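PDB 2GOP: trilobed Protease from Pyrococcus furiosus, which probably hydrolyses peptides or proteins, the part here being its beta-propeller domain of open Velcro topology. Local coordinates for residues R56-A61 against F75-E80; V121-R126 against E150-W155. All blocks are in the same frame, centred on the assembly; numbering follows the deposited sequence.

Both contacts belong to the beta-propeller; contact 1 joins two blades, contact 2 lies within one. Contact 1 links the end of strand 55-59, the outermost of one four-stranded sheet, to strand 72-79, second in the next. Contact 2 pairs strand 117-123 with strand 151-158. Contact 1 is only partly buried, and contact 2 is mostly buried. Both pack an aliphatic group on a phenylalanine ring. Their polar parts differ: contact 1 has bonds from an arginine side chain to main-chain oxygens, contact 2 has strand-to-strand backbone bonds and a bridging water. The two share no strand. Their centres are 20 Å apart, with nearest atoms about 8 Å from each other.

Contact 1 of 2, residues R56-A61 against F75-E80; sequences RFIENA and FMRANE
F75 meets I58 and A61 with its ring. The I58 methyl CG2 lies over one face of the ring, 4.0 Å from the centroid, in a CH-pi contact. I58 CD1 adds a second touch, 3.9 Å from F75 CE1. A61 CB comes obliquely from the same side of the ring plane, near its rim, 3.4 Å from F75 CD2. The F75 CG sits between the backbone N and the carbonyl carbon (chi1 60°), a crowded position that turns the ring toward residues 58-61. The ring also meets W88, on strand 84-91.

M76 contributes its backbone. Its carbonyl O receives a CA-H...O contact from A61 CA at 3.4 Å. The side chain of M76 starts away from residues 56-61 and packs on T62, M63, S85 and I87.

The contact is a blade-to-blade junction of the beta-propeller. Strand 55-59 is outermost in one sheet, and strand 72-79 is second in the next. The two strands are not paired; the side chains of F75 and R77 reach across to I58 and to residues 59-61.

R77 carries the polar part. Its NE donates to N60 O at 3.0 Å, with an N-H...O angle of 159° and the oxygen in the guanidinium plane, but NE sits above the carbonyl plane of N60. Its NH2 donates to E59 O at 2.9 Å. This bond is more bent, and the oxygen is tilted from the plane. One arginine thus grips two successive carbonyls, and the E59 carboxylate turns away. The N60 amide plane is 19° from that of the guanidinium, and N60 ND2 is 3.7 Å from R77 CD. F75 CE2 lies 3.5 Å above one guanidinium face. R77 also makes a cation-pi contact with W88.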
# COMPACT_ATOMS: atom_id res chain seq x y z
N ARG A 56 -4.26 -26.79 22.13
CA ARG A 56 -5.48 -26.19 22.66
C ARG A 56 -6.10 -25.37 21.54
O ARG A 56 -5.40 -24.94 20.64
CB ARG A 56 -5.16 -25.34 23.90
CG ARG A 56 -4.79 -26.19 25.12
CD ARG A 56 -4.70 -25.38 26.42
NE ARG A 56 -3.44 -24.72 26.84
CZ ARG A 56 -2.25 -24.70 26.23
NH1 ARG A 56 -1.98 -25.31 25.08
NH2 ARG A 56 -1.27 -24.02 26.82
N PHE A 57 -7.41 -25.18 21.60
CA PHE A 57 -8.14 -24.54 20.51
C PHE A 57 -9.04 -23.42 21.04
O PHE A 57 -9.64 -23.55 22.10
CB PHE A 57 -8.98 -25.58 19.75
CG PHE A 57 -8.16 -26.72 19.19
CD1 PHE A 57 -7.56 -26.61 17.94
CD2 PHE A 57 -8.00 -27.90 19.90
CE1 PHE A 57 -6.80 -27.65 17.42
CE2 PHE A 57 -7.25 -28.95 19.38
CZ PHE A 57 -6.65 -28.82 18.13
N ILE A 58 -9.10 -22.32 20.30
CA ILE A 58 -10.11 -21.29 20.51
C ILE A 58 -10.89 -21.11 19.21
O ILE A 58 -10.34 -20.65 18.21
CB ILE A 58 -9.50 -19.95 20.95
CG1 ILE A 58 -8.67 -20.11 22.22
CG2 ILE A 58 -10.60 -18.92 21.16
CD1 ILE A 58 -7.90 -18.83 22.63
N GLU A 59 -12.17 -21.48 19.23
CA GLU A 59 -13.01 -21.43 18.03
C GLU A 59 -13.36 -20.00 17.63
O GLU A 59 -13.42 -19.11 18.48
CB GLU A 59 -14.31 -22.21 18.24
CG GLU A 59 -14.19 -23.72 18.09
CD GLU A 59 -15.50 -24.44 18.39
OE1 GLU A 59 -16.57 -23.96 17.95
OE2 GLU A 59 -15.46 -25.49 19.08
N ASN A 60 -13.61 -19.80 16.34
CA ASN A 60 -14.17 -18.55 15.84
C ASN A 60 -13.32 -17.34 16.24
O ASN A 60 -13.83 -16.36 16.78
CB ASN A 60 -15.62 -18.41 16.35
CG ASN A 60 -16.34 -17.21 15.76
OD1 ASN A 60 -15.94 -16.66 14.72
ND2 ASN A 60 -17.41 -16.78 16.43
N ALA A 61 -12.03 -17.41 15.95
CA ALA A 61 -11.08 -16.41 16.42
C ALA A 61 -9.89 -16.26 15.48
O ALA A 61 -9.48 -17.22 14.82
CB ALA A 61 -10.58 -16.80 17.81
N PHE A 75 -7.25 -12.23 21.59
CA PHE A 75 -7.62 -12.54 20.22
C PHE A 75 -8.79 -11.71 19.77
O PHE A 75 -9.41 -11.02 20.58
CB PHE A 75 -7.93 -14.04 20.06
CG PHE A 75 -9.07 -14.53 20.93
CD1 PHE A 75 -8.83 -14.96 22.23
CD2 PHE A 75 -10.36 -14.60 20.42
CE1 PHE A 75 -9.88 -15.45 23.02
CE2 PHE A 75 -11.41 -15.08 21.21
CZ PHE A 75 -11.16 -15.51 22.50
N MET A 76 -9.10 -11.81 18.49
CA MET A 76 -10.19 -11.05 17.90
C MET A 76 -11.31 -11.98 17.45
O MET A 76 -11.06 -13.04 16.89
CB MET A 76 -9.68 -10.26 16.71
CG MET A 76 -10.44 -8.99 16.43
SD MET A 76 -10.46 -8.60 14.68
CE MET A 76 -11.81 -9.68 14.24
N ARG A 77 -12.56 -11.55 17.66
CA ARG A 77 -13.72 -12.29 17.20
C ARG A 77 -14.64 -11.35 16.40
O ARG A 77 -14.99 -10.26 16.86
CB ARG A 77 -14.45 -12.90 18.40
CG ARG A 77 -15.60 -13.83 18.02
CD ARG A 77 -16.01 -14.71 19.20
NE ARG A 77 -15.06 -15.80 19.46
CZ ARG A 77 -14.92 -16.41 20.64
NH1 ARG A 77 -15.63 -16.02 21.69
NH2 ARG A 77 -14.04 -17.39 20.78
N ALA A 78 -15.00 -11.78 15.20
CA ALA A 78 -15.88 -11.02 14.33
C ALA A 78 -17.32 -11.34 14.67
O ALA A 78 -17.69 -12.51 14.78
CB ALA A 78 -15.61 -11.35 12.88
N ASN A 79 -18.13 -10.30 14.85
CA ASN A 79 -19.57 -10.44 14.97
C ASN A 79 -20.19 -10.04 13.63
O ASN A 79 -20.38 -8.86 13.36
CB ASN A 79 -20.10 -9.55 16.10
CG ASN A 79 -21.55 -9.82 16.44
OD1 ASN A 79 -22.25 -10.52 15.71
ND2 ASN A 79 -22.01 -9.27 17.56
N GLU A 80 -20.47 -11.04 12.80
CA GLU A 80 -21.02 -10.82 11.45
C GLU A 80 -22.33 -10.03 11.44
O GLU A 80 -22.59 -9.25 10.52
CB GLU A 80 -21.27 -12.17 10.74
CG GLU A 80 -20.02 -12.88 10.22
CD GLU A 80 -20.37 -13.96 9.19
OE1 GLU A 80 -19.96 -15.13 9.37
OE2 GLU A 80 -21.06 -13.65 8.19

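Contact 2 of 2, residues V121-R126 against E150-W155; sequences VGFKRR and EKTTFW
G122 and T153 bond to each other twice through their backbones. They form an antiparallel hydrogen-bonded pair between the second and third strands of a four-stranded propeller blade. G122 N donates to T153 O at 3.0 Å, in the carbonyl plane. T153 N donates to G122 O at 2.8 Å, close to straight at 164°. V121 and F154 form the neighbouring non-hydrogen-bonded pair.

Side chains pack on both faces. On the face of V121 and F154, the two side chains run side by side. V121 CG1 sits over the centre of the F154 ring, 4.1 Å from the centroid and 11° off the normal. The same methyl is tight against T152 CG2, at 3.4 Å. F168 stacks with the F154 ring. On the face of T153, the rim of the W155 indole meets the backbone of residues 121-123, with CZ3 3.8 Å from G122 N. T153 CG2, a neighbour in the same strand, lies over one face of the indole.

F123 has CG anti to its carbonyl carbon; this chi1 of -65° carries the ring across to K151 and T152 on the neighbouring strand. Its CD2 comes 3.2 Å from K151 O. CE2 and CZ lie near T152 OG1, whose hydrogen bond is to P171 O. With an alanine at F123, the ring is gone, which would probably open a gap beside K151 O and T152 OG1 and leave R172 without its aromatic neighbour.

K124 CD lies beside T153 OG1 and its CG near W155 CZ2; its NZ goes on to a salt bridge with E167 on strand 163-171. A water enters where the strands part. It accepts from K124 N at 2.8 Å, donates to K151 O at 2.7 Å and hydrogen-bonds T153 OG1.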
# COMPACT_ATOMS: atom_id res chain seq x y z
N VAL A 121 -5.19 -0.97 18.80
CA VAL A 121 -5.35 0.14 17.86
C VAL A 121 -6.41 -0.22 16.80
O VAL A 121 -6.41 -1.32 16.25
CB VAL A 121 -4.01 0.55 17.22
CG1 VAL A 121 -4.19 1.76 16.32
CG2 VAL A 121 -2.97 0.84 18.30
N GLY A 122 -7.33 0.70 16.56
CA GLY A 122 -8.45 0.42 15.69
C GLY A 122 -9.35 1.61 15.47
O GLY A 122 -8.96 2.76 15.69
N PHE A 123 -10.57 1.32 15.03
CA PHE A 123 -11.54 2.34 14.66
C PHE A 123 -12.82 2.15 15.43
O PHE A 123 -13.39 1.05 15.45
CB PHE A 123 -11.77 2.29 13.15
CG PHE A 123 -10.55 2.66 12.37
CD1 PHE A 123 -9.60 1.70 12.04
CD2 PHE A 123 -10.31 3.98 12.02
CE1 PHE A 123 -8.46 2.03 11.35
CE2 PHE A 123 -9.18 4.33 11.31
CZ PHE A 123 -8.25 3.36 10.97
N LYS A 124 -13.25 3.22 16.07
CA LYS A 124 -14.30 3.17 17.08
C LYS A 124 -15.64 2.84 16.44
O LYS A 124 -15.85 3.11 15.25
CB LYS A 124 -14.40 4.52 17.80
CG LYS A 124 -14.62 4.45 19.29
CD LYS A 124 -14.30 5.80 19.90
CE LYS A 124 -14.49 5.81 21.40
NZ LYS A 124 -13.83 7.00 22.00
N ARG A 125 -16.52 2.25 17.23
CA ARG A 125 -17.85 1.86 16.76
C ARG A 125 -18.91 2.87 17.22
O ARG A 125 -18.82 3.44 18.31
CB ARG A 125 -18.19 0.43 17.20
CG ARG A 125 -18.44 0.22 18.70
CD ARG A 125 -19.91 0.41 19.08
NE ARG A 125 -20.33 -0.45 20.19
CZ ARG A 125 -20.04 -0.24 21.47
NH1 ARG A 125 -19.30 0.80 21.85
NH2 ARG A 125 -20.48 -1.09 22.39
N ARG A 126 -19.90 3.08 16.35
CA ARG A 126 -21.04 3.97 16.63
C ARG A 126 -21.86 3.52 17.84
O ARG A 126 -22.00 2.32 18.09
CB ARG A 126 -21.96 4.05 15.40
CG ARG A 126 -22.52 2.70 14.94
CD ARG A 126 -23.66 2.85 13.95
NE ARG A 126 -23.20 3.19 12.61
CZ ARG A 126 -23.95 3.15 11.51
NH1 ARG A 126 -25.23 2.76 11.57
NH2 ARG A 126 -23.42 3.48 10.34
N GLU A 150 -13.32 9.99 11.91
CA GLU A 150 -12.30 9.78 10.89
C GLU A 150 -10.93 9.62 11.56
O GLU A 150 -9.91 10.09 11.04
CB GLU A 150 -12.31 10.96 9.91
CG GLU A 150 -11.90 10.62 8.48
CD GLU A 150 -12.12 11.79 7.52
OE1 GLU A 150 -11.48 12.85 7.72
OE2 GLU A 150 -12.93 11.66 6.58
N LYS A 151 -10.92 8.93 12.70
CA LYS A 151 -9.76 8.89 13.59
C LYS A 151 -9.36 7.46 13.94
O LYS A 151 -10.18 6.55 13.93
CB LYS A 151 -10.07 9.63 14.90
CG LYS A 151 -10.38 11.11 14.75
CD LYS A 151 -9.11 11.92 14.54
CE LYS A 151 -9.40 13.40 14.36
NZ LYS A 151 -8.12 14.17 14.14
N THR A 152 -8.08 7.27 14.25
CA THR A 152 -7.59 6.01 14.79
C THR A 152 -7.67 6.12 16.29
O THR A 152 -7.26 7.13 16.86
CB THR A 152 -6.13 5.72 14.38
OG1 THR A 152 -5.97 5.91 12.96
CG2 THR A 152 -5.75 4.29 14.76
N THR A 153 -8.24 5.11 16.93
CA THR A 153 -8.32 5.06 18.39
C THR A 153 -7.31 4.07 18.98
O THR A 153 -7.15 2.94 18.50
CB THR A 153 -9.75 4.71 18.86
OG1 THR A 153 -10.66 5.70 18.38
CG2 THR A 153 -9.83 4.66 20.37
N PHE A 154 -6.64 4.53 20.03
CA PHE A 154 -5.69 3.73 20.80
C PHE A 154 -6.28 3.45 22.19
O PHE A 154 -6.61 4.37 22.94
CB PHE A 154 -4.36 4.49 20.96
CG PHE A 154 -3.62 4.76 19.65
CD1 PHE A 154 -4.13 5.65 18.71
CD2 PHE A 154 -2.39 4.15 19.39
CE1 PHE A 154 -3.44 5.91 17.52
CE2 PHE A 154 -1.72 4.41 18.21
CZ PHE A 154 -2.24 5.30 17.28
N TRP A 155 -6.41 2.17 22.53
CA TRP A 155 -6.85 1.76 23.86
C TRP A 155 -5.74 1.01 24.59
O TRP A 155 -5.12 0.10 24.03
CB TRP A 155 -8.04 0.81 23.79
CG TRP A 155 -9.30 1.30 23.18
CD1 TRP A 155 -10.34 1.88 23.83
CD2 TRP A 155 -9.72 1.13 21.81
NE1 TRP A 155 -11.37 2.13 22.94
CE2 TRP A 155 -11.01 1.68 21.70
CE3 TRP A 155 -9.12 0.60 20.67
CZ2 TRP A 155 -11.71 1.71 20.49
CZ3 TRP A 155 -9.81 0.63 19.47
CH2 TRP A 155 -11.09 1.19 19.39
O HOH W 1 -11.73 5.57 15.94